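Long-range contacts in ECXA (Escherichia coli, PDB 4L63), which binds zinc through three histidines and is probably a metallopeptidase of the metzincin type, held in an assembly of six protein chains: residues Ala72-Arg77 with Glu232-Met237; Arg190-Ala195 with Pro226-Ile231; Tyr23-Ile28 with Thr106-Ser111. One frame throughout, in Å; residues are numbered along the deposited sequence. Where two conformers were deposited one is given.

Interaction 1 (Ala72-Arg77 with Glu232-Met237); sequences APSGIR and EGVRVM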
loop_
_atom_site.group_PDB
_atom_site.type_symbol
_atom_site.label_atom_id
_atom_site.label_comp_id
_atom_site.label_asym_id
_atom_site.label_seq_id
_atom_site.Cartn_x
_atom_site.Cartn_y
_atom_site.Cartn_z
ATOM N N ALA A 72 -19.092 14.331 -8.383
ATOM C CA ALA A 72 -18.303 15.177 -9.285
ATOM C C ALA A 72 -16.770 15.074 -9.127
ATOM O O ALA A 72 -16.054 15.211 -10.120
ATOM C CB ALA A 72 -18.738 16.634 -9.131
ATOM N N PRO A 73 -16.256 14.852 -7.894
ATOM C CA PRO A 73 -14.804 14.634 -7.772
ATOM C C PRO A 73 -14.238 13.486 -8.622
ATOM O O PRO A 73 -13.021 13.427 -8.821
ATOM C CB PRO A 73 -14.629 14.324 -6.284
ATOM C CG PRO A 73 -15.702 15.107 -5.629
ATOM C CD PRO A 73 -16.874 15.071 -6.569
ATOM N N SER A 74 -15.098 12.598 -9.114
ATOM C CA SER A 74 -14.657 11.514 -9.987
ATOM C C SER A 74 -14.329 12.007 -11.402
ATOM O O SER A 74 -13.682 11.297 -12.170
ATOM C CB SER A 74 -15.720 10.420 -10.061
ATOM O OG SER A 74 -16.833 10.878 -10.796
ATOM N N GLY A 75 -14.777 13.214 -11.746
ATOM C CA GLY A 75 -14.440 13.813 -13.030
ATOM C C GLY A 75 -15.569 13.729 -14.035
ATOM O O GLY A 75 -15.480 14.261 -15.141
ATOM N N ILE A 76 -16.668 13.129 -13.584
ATOM C CA ILE A 76 -17.892 13.035 -14.358
ATOM C C ILE A 76 -18.551 14.380 -14.507
ATOM O O ILE A 76 -18.473 15.220 -13.631
ATOM C CB ILE A 76 -18.950 12.138 -13.702
ATOM C CG1 ILE A 76 -19.201 12.560 -12.270
ATOM C CG2 ILE A 76 -18.538 10.687 -13.784
ATOM C CD1 ILE A 76 -20.646 12.500 -11.858
ATOM N N ARG A 77 -19.249 14.555 -15.612
ATOM C CA ARG A 77 -19.969 15.807 -15.828
ATOM C C ARG A 77 -21.358 15.524 -16.361
ATOM O O ARG A 77 -21.559 14.623 -17.177
ATOM C CB ARG A 77 -19.202 16.733 -16.776
ATOM C CG ARG A 77 -17.915 17.270 -16.173
ATOM C CD ARG A 77 -17.185 18.186 -17.132
ATOM N NE ARG A 77 -16.757 17.473 -18.332
ATOM C CZ ARG A 77 -17.367 17.563 -19.510
ATOM N NH1 ARG A 77 -18.432 18.343 -19.652
ATOM N NH2 ARG A 77 -16.911 16.875 -20.547
ATOM N N GLU A 232 -12.534 6.987 -6.620
ATOM C CA GLU A 232 -11.534 6.326 -7.450
ATOM C C GLU A 232 -12.143 5.183 -8.271
ATOM O O GLU A 232 -11.696 4.909 -9.392
ATOM C CB GLU A 232 -10.385 5.797 -6.585
ATOM C CG GLU A 232 -9.519 6.898 -5.999
ATOM C CD GLU A 232 -9.030 7.870 -7.056
ATOM O OE1 GLU A 232 -8.444 7.418 -8.062
ATOM O OE2 GLU A 232 -9.238 9.088 -6.880
ATOM N N GLY A 233 -13.158 4.524 -7.710
ATOM C CA GLY A 233 -13.861 3.463 -8.407
ATOM C C GLY A 233 -14.505 3.984 -9.683
ATOM O O GLY A 233 -14.399 3.367 -10.744
ATOM N N VAL A 234 -15.168 5.131 -9.583
ATOM C CA VAL A 234 -15.816 5.726 -10.754
ATOM C C VAL A 234 -14.782 6.215 -11.775
ATOM O O VAL A 234 -15.007 6.109 -12.982
ATOM C CB VAL A 234 -16.767 6.872 -10.344
ATOM C CG1 VAL A 234 -17.362 7.564 -11.575
ATOM C CG2 VAL A 234 -17.888 6.321 -9.469
ATOM N N ARG A 235 -13.647 6.737 -11.305
ATOM C CA ARG A 235 -12.546 7.083 -12.214
ATOM C C ARG A 235 -12.116 5.894 -13.064
ATOM O O ARG A 235 -11.800 6.047 -14.240
ATOM C CB ARG A 235 -11.329 7.601 -11.451
ATOM C CG ARG A 235 -11.463 9.010 -10.971
ATOM C CD ARG A 235 -10.119 9.612 -10.576
ATOM N NE ARG A 235 -10.316 11.011 -10.219
ATOM C CZ ARG A 235 -10.462 11.983 -11.112
ATOM N NH1 ARG A 235 -10.417 11.705 -12.409
ATOM N NH2 ARG A 235 -10.650 13.236 -10.712
ATOM N N VAL A 236 -12.086 4.713 -12.459
ATOM C CA VAL A 236 -11.819 3.488 -13.198
ATOM C C VAL A 236 -12.930 3.212 -14.215
ATOM O O VAL A 236 -12.649 2.905 -15.377
ATOM C CB VAL A 236 -11.669 2.285 -12.252
ATOM C CG1 VAL A 236 -11.611 0.991 -13.041
ATOM C CG2 VAL A 236 -10.405 2.453 -11.396
ATOM N N MET A 237 -14.183 3.350 -13.781
ATOM C CA MET A 237 -15.338 3.078 -14.644
ATOM C C MET A 237 -15.427 4.087 -15.779
ATOM O O MET A 237 -16.036 3.804 -16.811
ATOM C CB MET A 237 -16.647 3.091 -13.850
ATOM C CG MET A 237 -16.731 2.046 -12.723
ATOM S SD MET A 237 -16.234 0.378 -13.210
ATOM C CE MET A 237 -17.526 -0.053 -14.377
#
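Two first torsions bring V234 CG1 against the CB and OG of S74: CG1 of the valine is anti to the backbone N (chi1 176°), which sends it off the helix at the serine, while the serine's OG sits between its own N and carbonyl carbon (chi1 71°). The two meet with V234 CG1 3.4 Å from S74 OG and 3.6 Å from S74 CB. The hydroxyl is hydrogen-bonded to the carbonyl of W71, and the methyl packs beside it. I76 adds a second, looser apolar touch, its CG2 lying 4.0 Å from V234 CG1 with the two side chains crossing at roughly a right angle.

R235, one residue further along helix 228-239, works on the other part of the turn. Its chain, extended from CG to NE, passes by S74 O and carries the guanidinium to the carbonyls of P73 and S74. S74 O stands over one face of the group, offset toward its rim; R235 NH1 lies 3.3 Å from S74 O, at an angle too poor for a hydrogen bond. P73 O approaches obliquely and lies 3.0 Å from R235 NH2. S74 O also takes a weak hydrogen bond from R238, the next arginine along. The turn itself is closed by G75 N donating to A72 O over 2.9 Å.

The contact thus joins the link between helix 60-70 and strand 78-80 to helix 228-239, with W71 and L168 also packed on V234. Chemically it has two halves: a buried apolar seat around V234, and a cationic group beside two backbone carbonyls, whose partial negative charge would probably favour the arginine there.

Interaction 2 (Arg190-Ala195 with Pro226-Ile231); sequences RLLNQA and PSRNDI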
loop_
_atom_site.group_PDB
_atom_site.type_symbol
_atom_site.label_atom_id
_atom_site.label_comp_id
_atom_site.label_asym_id
_atom_site.label_seq_id
_atom_site.Cartn_x
_atom_site.Cartn_y
_atom_site.Cartn_z
ATOM N N ARG A 190 -6.251 -0.077 0.683
ATOM C CA ARG A 190 -6.373 -0.411 2.097
ATOM C C ARG A 190 -5.486 0.453 2.974
ATOM O O ARG A 190 -5.708 0.542 4.182
ATOM C CB ARG A 190 -6.030 -1.879 2.328
ATOM C CG ARG A 190 -7.070 -2.828 1.746
ATOM C CD ARG A 190 -6.521 -4.238 1.724
ATOM N NE ARG A 190 -5.387 -4.332 0.810
ATOM C CZ ARG A 190 -4.830 -5.478 0.438
ATOM N NH1 ARG A 190 -5.306 -6.624 0.903
ATOM N NH2 ARG A 190 -3.804 -5.476 -0.401
ATOM N N LEU A 191 -4.487 1.093 2.373
ATOM C CA LEU A 191 -3.516 1.872 3.170
ATOM C C LEU A 191 -4.006 3.241 3.635
ATOM O O LEU A 191 -3.452 3.805 4.576
ATOM C CB LEU A 191 -2.216 2.044 2.379
ATOM C CG LEU A 191 -1.372 0.770 2.253
ATOM C CD1 LEU A 191 -0.250 0.962 1.226
ATOM C CD2 LEU A 191 -0.773 0.410 3.608
ATOM N N LEU A 192 -5.034 3.784 2.996
ATOM C CA LEU A 192 -5.505 5.127 3.377
ATOM C C LEU A 192 -6.829 5.041 4.133
ATOM O O LEU A 192 -7.814 4.518 3.604
ATOM C CB LEU A 192 -5.653 6.019 2.135
ATOM C CG LEU A 192 -4.349 6.379 1.410
ATOM C CD1 LEU A 192 -4.613 7.124 0.090
ATOM C CD2 LEU A 192 -3.433 7.198 2.289
ATOM N N ASN A 193 -6.857 5.527 5.374
ATOM C CA ASN A 193 -8.102 5.496 6.135
ATOM C C ASN A 193 -9.116 6.454 5.509
ATOM O O ASN A 193 -8.741 7.442 4.872
ATOM C CB ASN A 193 -7.878 5.840 7.613
ATOM C CG ASN A 193 -9.109 5.534 8.476
ATOM O OD1 ASN A 193 -9.840 4.566 8.228
ATOM N ND2 ASN A 193 -9.344 6.364 9.484
ATOM N N GLN A 194 -10.396 6.133 5.676
ATOM C CA GLN A 194 -11.483 6.824 4.992
ATOM C C GLN A 194 -12.823 6.318 5.533
ATOM O O GLN A 194 -12.880 5.312 6.251
ATOM C CB GLN A 194 -11.411 6.599 3.476
ATOM C CG GLN A 194 -11.260 5.128 3.084
ATOM C CD GLN A 194 -11.076 4.923 1.591
ATOM O OE1 GLN A 194 -12.035 4.990 0.810
ATOM N NE2 GLN A 194 -9.833 4.706 1.178
ATOM N N ALA A 195 -13.899 7.000 5.171
ATOM C CA ALA A 195 -15.243 6.595 5.580
ATOM C C ALA A 195 -15.662 5.308 4.874
ATOM O O ALA A 195 -15.123 4.978 3.818
ATOM C CB ALA A 195 -16.239 7.711 5.285
ATOM N N PRO A 226 -19.978 9.825 -1.313
ATOM C CA PRO A 226 -19.027 8.844 -1.842
ATOM C C PRO A 226 -17.724 8.893 -1.058
ATOM O O PRO A 226 -17.251 9.985 -0.759
ATOM C CB PRO A 226 -18.799 9.302 -3.287
ATOM C CG PRO A 226 -19.904 10.273 -3.585
ATOM C CD PRO A 226 -20.268 10.894 -2.282
ATOM N N SER A 227 -17.154 7.742 -0.721
ATOM C CA SER A 227 -15.861 7.726 -0.043
ATOM C C SER A 227 -14.733 8.002 -1.028
ATOM O O SER A 227 -14.969 8.084 -2.232
ATOM C CB SER A 227 -15.630 6.378 0.630
ATOM O OG SER A 227 -15.454 5.376 -0.362
ATOM N N ARG A 228 -13.507 8.136 -0.521
ATOM C CA ARG A 228 -12.348 8.275 -1.398
ATOM C C ARG A 228 -12.296 7.132 -2.407
ATOM O O ARG A 228 -12.126 7.359 -3.603
ATOM C CB ARG A 228 -11.036 8.305 -0.610
ATOM C CG ARG A 228 -9.820 8.494 -1.517
ATOM C CD ARG A 228 -8.673 7.577 -1.128
ATOM N NE ARG A 228 -7.532 7.691 -2.033
ATOM C CZ ARG A 228 -7.193 6.758 -2.923
ATOM N NH1 ARG A 228 -7.914 5.638 -3.025
ATOM N NH2 ARG A 228 -6.134 6.943 -3.702
ATOM N N ASN A 229 -12.458 5.902 -1.931
ATOM C CA ASN A 229 -12.380 4.759 -2.838
ATOM C C ASN A 229 -13.564 4.710 -3.808
ATOM O O ASN A 229 -13.401 4.279 -4.953
ATOM C CB ASN A 229 -12.272 3.445 -2.056
ATOM C CG ASN A 229 -10.902 3.270 -1.417
ATOM O OD1 ASN A 229 -10.043 4.137 -1.545
ATOM N ND2 ASN A 229 -10.686 2.144 -0.747
ATOM N N ASP A 230 -14.745 5.138 -3.360
ATOM C CA ASP A 230 -15.904 5.233 -4.256
ATOM C C ASP A 230 -15.583 6.128 -5.454
ATOM O O ASP A 230 -15.900 5.798 -6.599
ATOM C CB ASP A 230 -17.127 5.795 -3.524
ATOM C CG ASP A 230 -17.751 4.806 -2.562
ATOM O OD1 ASP A 230 -17.547 3.582 -2.725
ATOM O OD2 ASP A 230 -18.454 5.263 -1.634
ATOM N N ILE A 231 -14.954 7.263 -5.174
ATOM C CA ILE A 231 -14.591 8.229 -6.209
ATOM C C ILE A 231 -13.557 7.636 -7.166
ATOM O O ILE A 231 -13.687 7.753 -8.380
ATOM C CB ILE A 231 -14.037 9.534 -5.590
ATOM C CG1 ILE A 231 -15.115 10.238 -4.762
ATOM C CG2 ILE A 231 -13.490 10.452 -6.663
ATOM C CD1 ILE A 231 -16.355 10.643 -5.554
HETATM O O HOH W 1 -14.445 3.588 1.386
#
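Q194 and N229 hold each other by two hydrogen bonds that use both ends of the glutamine amide. Q194 OE1 accepts from the backbone N of N229 at 2.9 Å, in the first turn of helix 228-239, and Q194 NE2 donates a hydrogen bond to N229 OD1 at 2.8 Å. With CG between the backbone N and carbonyl carbon (chi1 50°) and the chain extended beyond it, Q194 carries its amide across to N229. The two amide planes stand 73° apart. Q194 NE2 meets N229 OD1 from above the carbonyl plane, not on a lone pair. From the opposite face R228 NH1 donates to the same oxygen, lying 3.0 Å from N229 OD1; R228 also bonds to S251. Q194 NE2 has a second acceptor, L192 O, nearly in the glutamine's amide plane, which fixes the rotation of the amide.

A water bridges the two segments: it donates to Q194 OE1 and to A195 O and accepts from S227 OG. That hydroxyl also accepts from D230 N at 3.1 Å, while S227 N donates to D230 OD2; the reciprocal pair is a capping box that starts the helix.

Outward from this network, L192 lays CD1 over one face of the R228 guanidinium, 3.7 Å from R228 NE, and A195 O touches S227 CB. N229 ND2 bonds to the carbonyls of K10 and C189, which ties both into the same network.

Loop 190-195 is thereby fastened to the N-terminal end of helix 228-239 by side-chain amides. Q194 supplies an acceptor for a helix-start N-H, and N229 OD1, gripped by two donors, is probably polarised by the neighbouring arginine.

Interaction 3 (Tyr23-Ile28 with Thr106-Ser111); sequences YNITSI and TIFDPS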
loop_
_atom_site.group_PDB
_atom_site.type_symbol
_atom_site.label_atom_id
_atom_site.label_comp_id
_atom_site.label_asym_id
_atom_site.label_seq_id
_atom_site.Cartn_x
_atom_site.Cartn_y
_atom_site.Cartn_z
ATOM N N TYR A 23 -17.141 -2.117 -17.728
ATOM C CA TYR A 23 -17.932 -1.226 -18.562
ATOM C C TYR A 23 -17.359 0.190 -18.488
ATOM O O TYR A 23 -16.907 0.656 -17.439
ATOM C CB TYR A 23 -19.409 -1.264 -18.156
ATOM C CG TYR A 23 -20.113 -2.504 -18.669
ATOM C CD1 TYR A 23 -20.528 -2.588 -19.995
ATOM C CD2 TYR A 23 -20.342 -3.598 -17.841
ATOM C CE1 TYR A 23 -21.159 -3.719 -20.479
ATOM C CE2 TYR A 23 -20.974 -4.738 -18.317
ATOM C CZ TYR A 23 -21.381 -4.792 -19.641
ATOM O OH TYR A 23 -22.012 -5.917 -20.129
ATOM N N ASN A 24 -17.334 0.841 -19.640
ATOM C CA ASN A 24 -16.801 2.183 -19.782
ATOM C C ASN A 24 -17.955 3.172 -19.787
ATOM O O ASN A 24 -18.662 3.283 -20.791
ATOM C CB ASN A 24 -15.990 2.277 -21.076
ATOM C CG ASN A 24 -15.211 3.569 -21.196
ATOM O OD1 ASN A 24 -15.694 4.640 -20.842
ATOM N ND2 ASN A 24 -13.997 3.472 -21.719
ATOM N N ILE A 25 -18.162 3.884 -18.681
ATOM C CA ILE A 25 -19.333 4.753 -18.583
ATOM C C ILE A 25 -19.173 6.012 -19.440
ATOM O O ILE A 25 -20.150 6.706 -19.722
ATOM C CB ILE A 25 -19.647 5.150 -17.119
ATOM C CG1 ILE A 25 -18.520 5.985 -16.509
ATOM C CG2 ILE A 25 -19.950 3.906 -16.271
ATOM C CD1 ILE A 25 -18.905 6.641 -15.197
ATOM N N THR A 26 -17.947 6.295 -19.873
ATOM C CA THR A 26 -17.725 7.379 -20.825
ATOM C C THR A 26 -18.239 6.947 -22.195
ATOM O O THR A 26 -18.908 7.714 -22.886
ATOM C CB THR A 26 -16.236 7.779 -20.928
ATOM O OG1 THR A 26 -15.775 8.271 -19.664
ATOM C CG2 THR A 26 -16.044 8.870 -21.982
ATOM N N SER A 27 -17.929 5.713 -22.580
ATOM C CA SER A 27 -18.416 5.157 -23.841
ATOM C C SER A 27 -19.928 4.958 -23.815
ATOM O O SER A 27 -20.611 5.172 -24.818
ATOM C CB SER A 27 -17.732 3.823 -24.144
ATOM O OG SER A 27 -16.325 3.950 -24.132
ATOM N N ILE A 28 -20.443 4.542 -22.663
ATOM C CA ILE A 28 -21.857 4.219 -22.527
ATOM C C ILE A 28 -22.741 5.469 -22.536
ATOM O O ILE A 28 -23.750 5.511 -23.240
ATOM C CB ILE A 28 -22.123 3.406 -21.235
ATOM C CG1 ILE A 28 -21.506 2.009 -21.350
ATOM C CG2 ILE A 28 -23.612 3.287 -20.975
ATOM C CD1 ILE A 28 -21.514 1.213 -20.043
ATOM N N THR A 106 -31.919 0.534 -9.193
ATOM C CA THR A 106 -31.321 1.025 -10.435
ATOM C C THR A 106 -31.033 -0.103 -11.422
ATOM O O THR A 106 -30.500 -1.150 -11.046
ATOM C CB THR A 106 -30.001 1.797 -10.163
ATOM O OG1 THR A 106 -30.290 3.010 -9.459
ATOM C CG2 THR A 106 -29.280 2.135 -11.461
ATOM N N ILE A 107 -31.390 0.112 -12.685
ATOM C CA ILE A 107 -31.003 -0.798 -13.756
ATOM C C ILE A 107 -29.846 -0.224 -14.567
ATOM O O ILE A 107 -30.008 0.775 -15.267
ATOM C CB ILE A 107 -32.166 -1.086 -14.718
ATOM C CG1 ILE A 107 -33.339 -1.733 -13.982
ATOM C CG2 ILE A 107 -31.695 -1.971 -15.864
ATOM C CD1 ILE A 107 -34.458 -2.176 -14.921
ATOM N N PHE A 108 -28.680 -0.857 -14.473
ATOM C CA PHE A 108 -27.525 -0.432 -15.256
ATOM C C PHE A 108 -27.609 -1.002 -16.661
ATOM O O PHE A 108 -27.573 -2.219 -16.854
ATOM C CB PHE A 108 -26.213 -0.862 -14.594
ATOM C CG PHE A 108 -24.980 -0.376 -15.317
ATOM C CD1 PHE A 108 -24.567 0.942 -15.205
ATOM C CD2 PHE A 108 -24.238 -1.239 -16.109
ATOM C CE1 PHE A 108 -23.430 1.390 -15.866
ATOM C CE2 PHE A 108 -23.101 -0.802 -16.767
ATOM C CZ PHE A 108 -22.699 0.518 -16.650
ATOM N N ASP A 109 -27.717 -0.110 -17.638
ATOM C CA ASP A 109 -27.887 -0.501 -19.031
ATOM C C ASP A 109 -26.717 -0.028 -19.892
ATOM O O ASP A 109 -26.536 1.173 -20.100
ATOM C CB ASP A 109 -29.204 0.052 -19.575
ATOM C CG ASP A 109 -29.394 -0.236 -21.048
ATOM O OD1 ASP A 109 -28.876 -1.267 -21.530
ATOM O OD2 ASP A 109 -30.063 0.571 -21.726
ATOM N N PRO A 110 -25.921 -0.979 -20.400
ATOM C CA PRO A 110 -24.749 -0.677 -21.228
ATOM C C PRO A 110 -25.095 0.075 -22.517
ATOM O O PRO A 110 -24.204 0.649 -23.145
ATOM C CB PRO A 110 -24.178 -2.063 -21.538
ATOM C CG PRO A 110 -24.637 -2.919 -20.391
ATOM C CD PRO A 110 -26.009 -2.413 -20.070
ATOM N N SER A 111 -26.367 0.075 -22.901
ATOM C CA SER A 111 -26.804 0.829 -24.072
ATOM C C SER A 111 -26.942 2.318 -23.760
ATOM O O SER A 111 -27.029 3.143 -24.668
ATOM C CB SER A 111 -28.131 0.280 -24.603
ATOM O OG SER A 111 -27.949 -0.996 -25.190
#
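F108, just past the end of strand 104-107, makes the first touch: the far rim of its ring meets Y23, I25 and I28. With CG anti to the backbone N (chi1 -176°), the ring reaches out to the start of helix 25-29. It presents an edge to the face of Y23 in an offset edge-to-face stack, the planes 67° apart and the centroids separated by 5.8 Å; F108 CE2 comes within 3.9 Å of Y23 CG. I28 CD1 meets the ring obliquely, 3.7 Å from F108 CZ, and I25 CG2 lies more loosely at the ring's edge. Y15 joins this aromatic group, its ring meeting both F108 and Y23.

D109 has its CB directed away from 23-28, and the carbonyl makes the contact, D109 O lying beside I28 CG2. The carboxylate serves the loop itself: S111 N bonds to D109 OD1 across 3.2 Å, closing an Asx turn in which the N-H arrives from above the carboxylate plane.

P110 comes next and fills the other part of the interface. Its CB and CG lie obliquely against the tyrosine ring, with P110 CG 3.6 Å from Y23 CE1, while its carbonyl packs on the isoleucine, P110 O being 3.5 Å from I28 CG2. The Y23 hydroxyl is hydrogen-bonded to the carbonyl of H180, a residue that P110 also touches.

No hydrogen bond crosses between the segments. The helix start is capped from within, N24 OD1 accepting from S27 N at 3.0 Å. What joins helix 25-29 to the loop after strand 104-107 is therefore apolar and aromatic packing, and F108, about 6 Å from the side chain of the zinc ligand H164, brings this packing near the metal site.

From the N terminus, the chain first enters interaction 3 at 23-28, passes through 72-77 of interaction 1, and returns at 106-111 to close the loop of interaction 3. It then runs through the zinc-binding helix 146-165 to 190-195, and 226-231 closes interaction 2. Directly afterwards 232-237 closes interaction 1, so interaction 2 nests within interaction 1, whereas interactions 1 and 3 cross. Helix 228-239 serves both interactions 1 and 2, I231 packing on P73 and S74. Its later part reaches interaction 3, where M237 O lies 2.8 Å from I25 N, a probable hydrogen bond. Interactions 2 and 3 do not touch.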